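Local coordinates for protein uncharacterized oxidoreductase yvaA (Bacillus subtilis subsp. subtilis, PDB 3GDO) that catalyses the reversible NADPH-dependent reduction of scyllo-inosose to scyllo-inositol and cannot use NADH in place of NADPH, at residues Y153-P158 against G228-P233; D4-G9 against D29-S34. All coordinates share one frame; numbering follows the deposited sequence.

Interaction 1 (Y153-P158 against G228-P233); sequences YNRYRP and GGSIVP
R155 reaches S230 with its guanidinium side-on, where the chain continues from the ends of the neighbouring parallel strands 146-152 and 222-228 in the C-terminal alpha/beta domain of this Gfo/Idh/MocA-family enzyme. R155 NE and NH1 both donate to S230 OG, at 2.7 and 2.8 Å, and the oxygen sits in the guanidinium plane. CG of R155 lies between its backbone N and carbonyl carbon (chi1 68°), and the chain then extends to NE, bringing the group back to S230 OG, which is also hydrogen-bonded to D211 O. N154 uses its amide differently: OD1 takes G229 N on a lone pair at 2.8 Å, while CB and CG rest obliquely against the V232 methyls. The backbones bridge at Y156 and I231, through V232 N to R155 O (3.2 Å, bent) and R157 N to S230 O (2.9 Å, nearly straight). Y156 crosses P233 obliquely, CE1 meeting P233 CG at 3.6 Å, with P158 CD above one face, toward the ring's rim; its OH bonds K244 O of the second subunit, so the contact lies at the subunit interface. A water donates to Y153 O and, at 2.7 Å, to G229 O, which also accepts R155 N.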
loop_
_atom_site.group_PDB
_atom_site.type_symbol
_atom_site.label_atom_id
_atom_site.label_comp_id
_atom_site.label_asym_id
_atom_site.label_seq_id
_atom_site.Cartn_x
_atom_site.Cartn_y
_atom_site.Cartn_z
ATOM N N TYR B 153 -7.628 -3.016 4.693
ATOM C CA TYR B 153 -8.748 -3.647 5.398
ATOM C C TYR B 153 -8.972 -5.006 4.765
ATOM O O TYR B 153 -9.786 -5.161 3.862
ATOM C CB TYR B 153 -9.998 -2.788 5.215
ATOM C CG TYR B 153 -11.131 -3.022 6.202
ATOM C CD1 TYR B 153 -12.122 -2.033 6.382
ATOM C CD2 TYR B 153 -11.215 -4.192 6.978
ATOM C CE1 TYR B 153 -13.159 -2.233 7.269
ATOM C CE2 TYR B 153 -12.242 -4.384 7.893
ATOM C CZ TYR B 153 -13.223 -3.402 8.011
ATOM O OH TYR B 153 -14.268 -3.566 8.866
ATOM N N ASN B 154 -8.228 -5.988 5.250
ATOM C CA ASN B 154 -8.084 -7.242 4.554
ATOM C C ASN B 154 -8.825 -8.306 5.307
ATOM O O ASN B 154 -9.113 -8.142 6.481
ATOM C CB ASN B 154 -6.614 -7.645 4.503
ATOM C CG ASN B 154 -5.783 -6.746 3.662
ATOM O OD1 ASN B 154 -6.085 -6.469 2.491
ATOM N ND2 ASN B 154 -4.679 -6.322 4.221
ATOM N N ARG B 155 -9.077 -9.441 4.675
ATOM C CA ARG B 155 -9.529 -10.591 5.440
ATOM C C ARG B 155 -8.950 -11.858 4.769
ATOM O O ARG B 155 -8.461 -11.796 3.635
ATOM C CB ARG B 155 -11.059 -10.625 5.477
ATOM C CG ARG B 155 -11.665 -10.921 4.111
ATOM C CD ARG B 155 -13.158 -10.543 3.971
ATOM N NE ARG B 155 -13.507 -10.684 2.558
ATOM C CZ ARG B 155 -14.679 -11.114 2.089
ATOM N NH1 ARG B 155 -14.856 -11.222 0.777
ATOM N NH2 ARG B 155 -15.675 -11.412 2.918
ATOM N N TYR B 156 -9.027 -12.988 5.461
ATOM C CA TYR B 156 -8.696 -14.289 4.858
ATOM C C TYR B 156 -9.972 -15.115 4.748
ATOM O O TYR B 156 -10.397 -15.727 5.691
ATOM C CB TYR B 156 -7.638 -15.057 5.672
ATOM C CG TYR B 156 -7.161 -16.327 4.962
ATOM C CD1 TYR B 156 -6.389 -16.247 3.787
ATOM C CD2 TYR B 156 -7.510 -17.591 5.438
ATOM C CE1 TYR B 156 -5.969 -17.378 3.132
ATOM C CE2 TYR B 156 -7.072 -18.747 4.773
ATOM C CZ TYR B 156 -6.302 -18.621 3.637
ATOM O OH TYR B 156 -5.867 -19.737 2.976
ATOM N N ARG B 157 -10.579 -15.104 3.570
ATOM C CA ARG B 157 -11.806 -15.849 3.330
ATOM C C ARG B 157 -11.709 -16.388 1.906
ATOM O O ARG B 157 -12.363 -15.916 1.000
ATOM C CB ARG B 157 -13.043 -14.961 3.564
ATOM C CG ARG B 157 -13.464 -14.857 5.044
ATOM C CD ARG B 157 -14.396 -13.682 5.280
ATOM N NE ARG B 157 -14.942 -13.629 6.641
ATOM C CZ ARG B 157 -14.346 -13.031 7.665
ATOM N NH1 ARG B 157 -13.176 -12.453 7.496
ATOM N NH2 ARG B 157 -14.917 -13.017 8.864
ATOM N N PRO B 158 -10.824 -17.397 1.708
ATOM C CA PRO B 158 -10.485 -17.914 0.374
ATOM C C PRO B 158 -11.630 -18.654 -0.306
ATOM O O PRO B 158 -11.678 -18.729 -1.524
ATOM C CB PRO B 158 -9.321 -18.865 0.661
ATOM C CG PRO B 158 -9.531 -19.302 2.049
ATOM C CD PRO B 158 -10.146 -18.170 2.777
ATOM N N GLY B 228 -8.001 -3.318 0.170
ATOM C CA GLY B 228 -8.541 -4.447 0.908
ATOM C C GLY B 228 -8.547 -5.658 0.007
ATOM O O GLY B 228 -8.983 -5.566 -1.156
ATOM N N GLY B 229 -8.024 -6.774 0.512
ATOM C CA GLY B 229 -8.227 -8.081 -0.165
ATOM C C GLY B 229 -8.880 -9.155 0.680
ATOM O O GLY B 229 -9.041 -9.003 1.913
ATOM N N SER B 230 -9.293 -10.249 0.023
ATOM C CA SER B 230 -9.959 -11.338 0.708
ATOM C C SER B 230 -9.148 -12.652 0.761
ATOM O O SER B 230 -9.668 -13.675 1.212
ATOM C CB SER B 230 -11.338 -11.591 0.075
ATOM O OG SER B 230 -12.193 -10.487 0.192
ATOM N N ILE B 231 -7.898 -12.626 0.297
ATOM C CA ILE B 231 -7.008 -13.796 0.357
ATOM C C ILE B 231 -5.739 -13.311 0.993
ATOM O O ILE B 231 -4.706 -13.272 0.362
ATOM C CB ILE B 231 -6.687 -14.407 -1.052
ATOM C CG1 ILE B 231 -7.935 -14.344 -1.963
ATOM C CG2 ILE B 231 -6.173 -15.867 -0.899
ATOM C CD1 ILE B 231 -7.718 -14.804 -3.386
ATOM N N VAL B 232 -5.839 -12.928 2.262
ATOM C CA VAL B 232 -4.749 -12.275 2.932
ATOM C C VAL B 232 -4.510 -12.970 4.268
ATOM O O VAL B 232 -5.141 -12.620 5.261
ATOM C CB VAL B 232 -4.988 -10.728 3.160
ATOM C CG1 VAL B 232 -3.821 -10.119 3.971
ATOM C CG2 VAL B 232 -5.118 -9.970 1.874
ATOM N N PRO B 233 -3.595 -13.968 4.289
ATOM C CA PRO B 233 -3.387 -14.723 5.545
ATOM C C PRO B 233 -2.958 -13.815 6.695
ATOM O O PRO B 233 -3.428 -13.968 7.796
ATOM C CB PRO B 233 -2.272 -15.721 5.160
ATOM C CG PRO B 233 -2.645 -16.088 3.768
ATOM C CD PRO B 233 -3.022 -14.689 3.132
HETATM O O HOH W 1 -11.062 -7.253 2.510
#

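Interaction 2 (D4-G9 against D29-S34)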
loop_
_atom_site.group_PDB
_atom_site.type_symbol
_atom_site.label_atom_id
_atom_site.label_comp_id
_atom_site.label_asym_id
_atom_site.label_seq_id
_atom_site.Cartn_x
_atom_site.Cartn_y
_atom_site.Cartn_z
ATOM N N ASP B 4 -38.904 12.093 29.025
ATOM C CA ASP B 4 -38.201 12.528 27.822
ATOM C C ASP B 4 -37.484 11.431 26.999
ATOM O O ASP B 4 -36.817 11.755 26.008
ATOM C CB ASP B 4 -37.267 13.708 28.145
ATOM C CG ASP B 4 -38.033 14.929 28.667
ATOM O OD1 ASP B 4 -39.270 14.959 28.459
ATOM O OD2 ASP B 4 -37.408 15.827 29.286
ATOM N N THR B 5 -37.639 10.161 27.366
ATOM C CA THR B 5 -36.989 9.102 26.588
ATOM C C THR B 5 -37.425 9.173 25.140
ATOM O O THR B 5 -38.591 9.448 24.824
ATOM C CB THR B 5 -37.244 7.668 27.140
ATOM O OG1 THR B 5 -38.658 7.424 27.254
ATOM C CG2 THR B 5 -36.590 7.483 28.478
ATOM N N ILE B 6 -36.471 8.934 24.253
ATOM C CA ILE B 6 -36.756 8.897 22.835
ATOM C C ILE B 6 -37.311 7.511 22.543
ATOM O O ILE B 6 -36.669 6.499 22.874
ATOM C CB ILE B 6 -35.468 9.215 22.012
ATOM C CG1 ILE B 6 -34.987 10.644 22.346
ATOM C CG2 ILE B 6 -35.714 9.041 20.527
ATOM C CD1 ILE B 6 -33.706 11.048 21.691
ATOM N N LYS B 7 -38.502 7.476 21.949
ATOM C CA LYS B 7 -39.215 6.233 21.667
ATOM C C LYS B 7 -38.710 5.686 20.357
ATOM O O LYS B 7 -38.882 6.297 19.315
ATOM C CB LYS B 7 -40.757 6.441 21.582
ATOM C CG LYS B 7 -41.432 7.085 22.809
ATOM C CD LYS B 7 -40.935 6.457 24.106
ATOM C CE LYS B 7 -41.687 7.047 25.322
ATOM N NZ LYS B 7 -41.056 8.313 25.778
ATOM N N VAL B 8 -38.137 4.496 20.413
ATOM C CA VAL B 8 -37.474 3.914 19.239
ATOM C C VAL B 8 -38.254 2.743 18.676
ATOM O O VAL B 8 -38.761 1.923 19.427
ATOM C CB VAL B 8 -36.046 3.449 19.623
ATOM C CG1 VAL B 8 -35.303 2.807 18.422
ATOM C CG2 VAL B 8 -35.271 4.625 20.245
ATOM N N GLY B 9 -38.340 2.688 17.350
ATOM C CA GLY B 9 -38.745 1.482 16.628
ATOM C C GLY B 9 -37.563 0.928 15.823
ATOM O O GLY B 9 -36.910 1.673 15.062
ATOM N N ASP B 29 -30.015 5.695 28.966
ATOM C CA ASP B 29 -31.371 6.076 29.423
ATOM C C ASP B 29 -32.107 7.155 28.613
ATOM O O ASP B 29 -33.329 7.319 28.779
ATOM C CB ASP B 29 -31.537 6.241 30.944
ATOM C CG ASP B 29 -30.247 6.557 31.666
ATOM O OD1 ASP B 29 -29.602 7.580 31.344
ATOM O OD2 ASP B 29 -29.910 5.810 32.610
ATOM N N GLU B 30 -31.389 7.839 27.714
ATOM C CA GLU B 30 -32.007 8.722 26.745
ATOM C C GLU B 30 -33.019 8.018 25.829
ATOM O O GLU B 30 -33.764 8.676 25.088
ATOM C CB GLU B 30 -30.940 9.359 25.840
ATOM C CG GLU B 30 -29.929 10.251 26.526
ATOM C CD GLU B 30 -28.637 9.525 26.828
ATOM O OE1 GLU B 30 -28.679 8.464 27.503
ATOM O OE2 GLU B 30 -27.578 10.026 26.395
ATOM N N TYR B 31 -33.009 6.683 25.818
ATOM C CA TYR B 31 -33.783 5.911 24.820
ATOM C C TYR B 31 -34.744 4.912 25.434
ATOM O O TYR B 31 -34.484 4.367 26.500
ATOM C CB TYR B 31 -32.849 5.136 23.866
ATOM C CG TYR B 31 -32.095 6.034 22.912
ATOM C CD1 TYR B 31 -32.701 6.497 21.752
ATOM C CD2 TYR B 31 -30.799 6.460 23.206
ATOM C CE1 TYR B 31 -32.028 7.330 20.888
ATOM C CE2 TYR B 31 -30.108 7.296 22.351
ATOM C CZ TYR B 31 -30.725 7.720 21.175
ATOM O OH TYR B 31 -30.071 8.573 20.292
ATOM N N GLN B 32 -35.849 4.688 24.736
ATOM C CA GLN B 32 -36.748 3.604 25.057
ATOM C C GLN B 32 -37.001 2.816 23.787
ATOM O O GLN B 32 -37.516 3.359 22.792
ATOM C CB GLN B 32 -38.086 4.138 25.616
ATOM C CG GLN B 32 -39.039 3.039 26.101
ATOM C CD GLN B 32 -38.344 2.095 27.071
ATOM O OE1 GLN B 32 -37.947 2.490 28.168
ATOM N NE2 GLN B 32 -38.172 0.845 26.657
ATOM N N ILE B 33 -36.646 1.535 23.807
ATOM C CA ILE B 33 -36.973 0.676 22.676
ATOM C C ILE B 33 -38.428 0.272 22.826
ATOM O O ILE B 33 -38.746 -0.469 23.736
ATOM C CB ILE B 33 -36.082 -0.585 22.602
ATOM C CG1 ILE B 33 -34.612 -0.207 22.332
ATOM C CG2 ILE B 33 -36.530 -1.455 21.451
ATOM C CD1 ILE B 33 -33.755 -0.087 23.593
ATOM N N SER B 34 -39.301 0.763 21.952
ATOM C CA SER B 34 -40.749 0.505 22.072
ATOM C C SER B 34 -41.226 -0.620 21.177
ATOM O O SER B 34 -41.988 -1.492 21.613
ATOM C CB SER B 34 -41.579 1.760 21.769
ATOM O OG SER B 34 -41.306 2.751 22.745
#
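I6, K7 and V8 pair in parallel with Y31, Q32 and I33, the strand pieces 6-9 and 31-34 lying at 36° to each other as I6 N, Q32 N, V8 N and S34 N bond in turn to E30 O, I6 O, Q32 O and V8 O at 2.7 to 2.8 Å. On the face carrying I6, V8, Y31 and I33, the side chains of I6 and V8 meet on the Y31 ring. I6 and Y31 point the same way side by side, with I6 CB 3.9 Å from Y31 CD1, while V8 crosses obliquely and sets CG2 at the ring edge, 3.5 Å from the same CD1. V8 CG2 stands beside the backbone N, CG1 anti to it (chi1 179°), which turns CG2 to the ring. Helix 15-26 links these two strands in the first beta-alpha-beta unit of the Rossmann fold; Y31 packs on L25 of that helix and its OH bonds Y306 O. On the face of K7 and Q32, the bent lysine chain lays CD 4.0 Å from Q32 CB, and NZ folds back to donate to T5 O and T5 OG1. T5 OG1 also lies 3.7 Å from Q32 CB, while T5 CG2 approaches D29 O at 3.3 Å.

How the interactions relate
Both segments of interaction 2 precede those of interaction 1 in the sequence. Their centres lie 39 Å apart on opposite sides of the chain's centre, and their nearest atoms are about 23 Å apart. They share no sheet: 4-9 with 29-34 joins two neighbouring strands of the six-stranded parallel sheet in the nucleotide-binding Rossmann region, whereas 153-158 with 228-233 continues from adjacent strands of the mixed sheet in the C-terminal alpha/beta region. Interaction 1 also reaches the second subunit, while no other chain of the assembly touches interaction 2. One contact thus belongs to the probable NADPH-binding half, the other to the half whose sheet region meets the partner subunit.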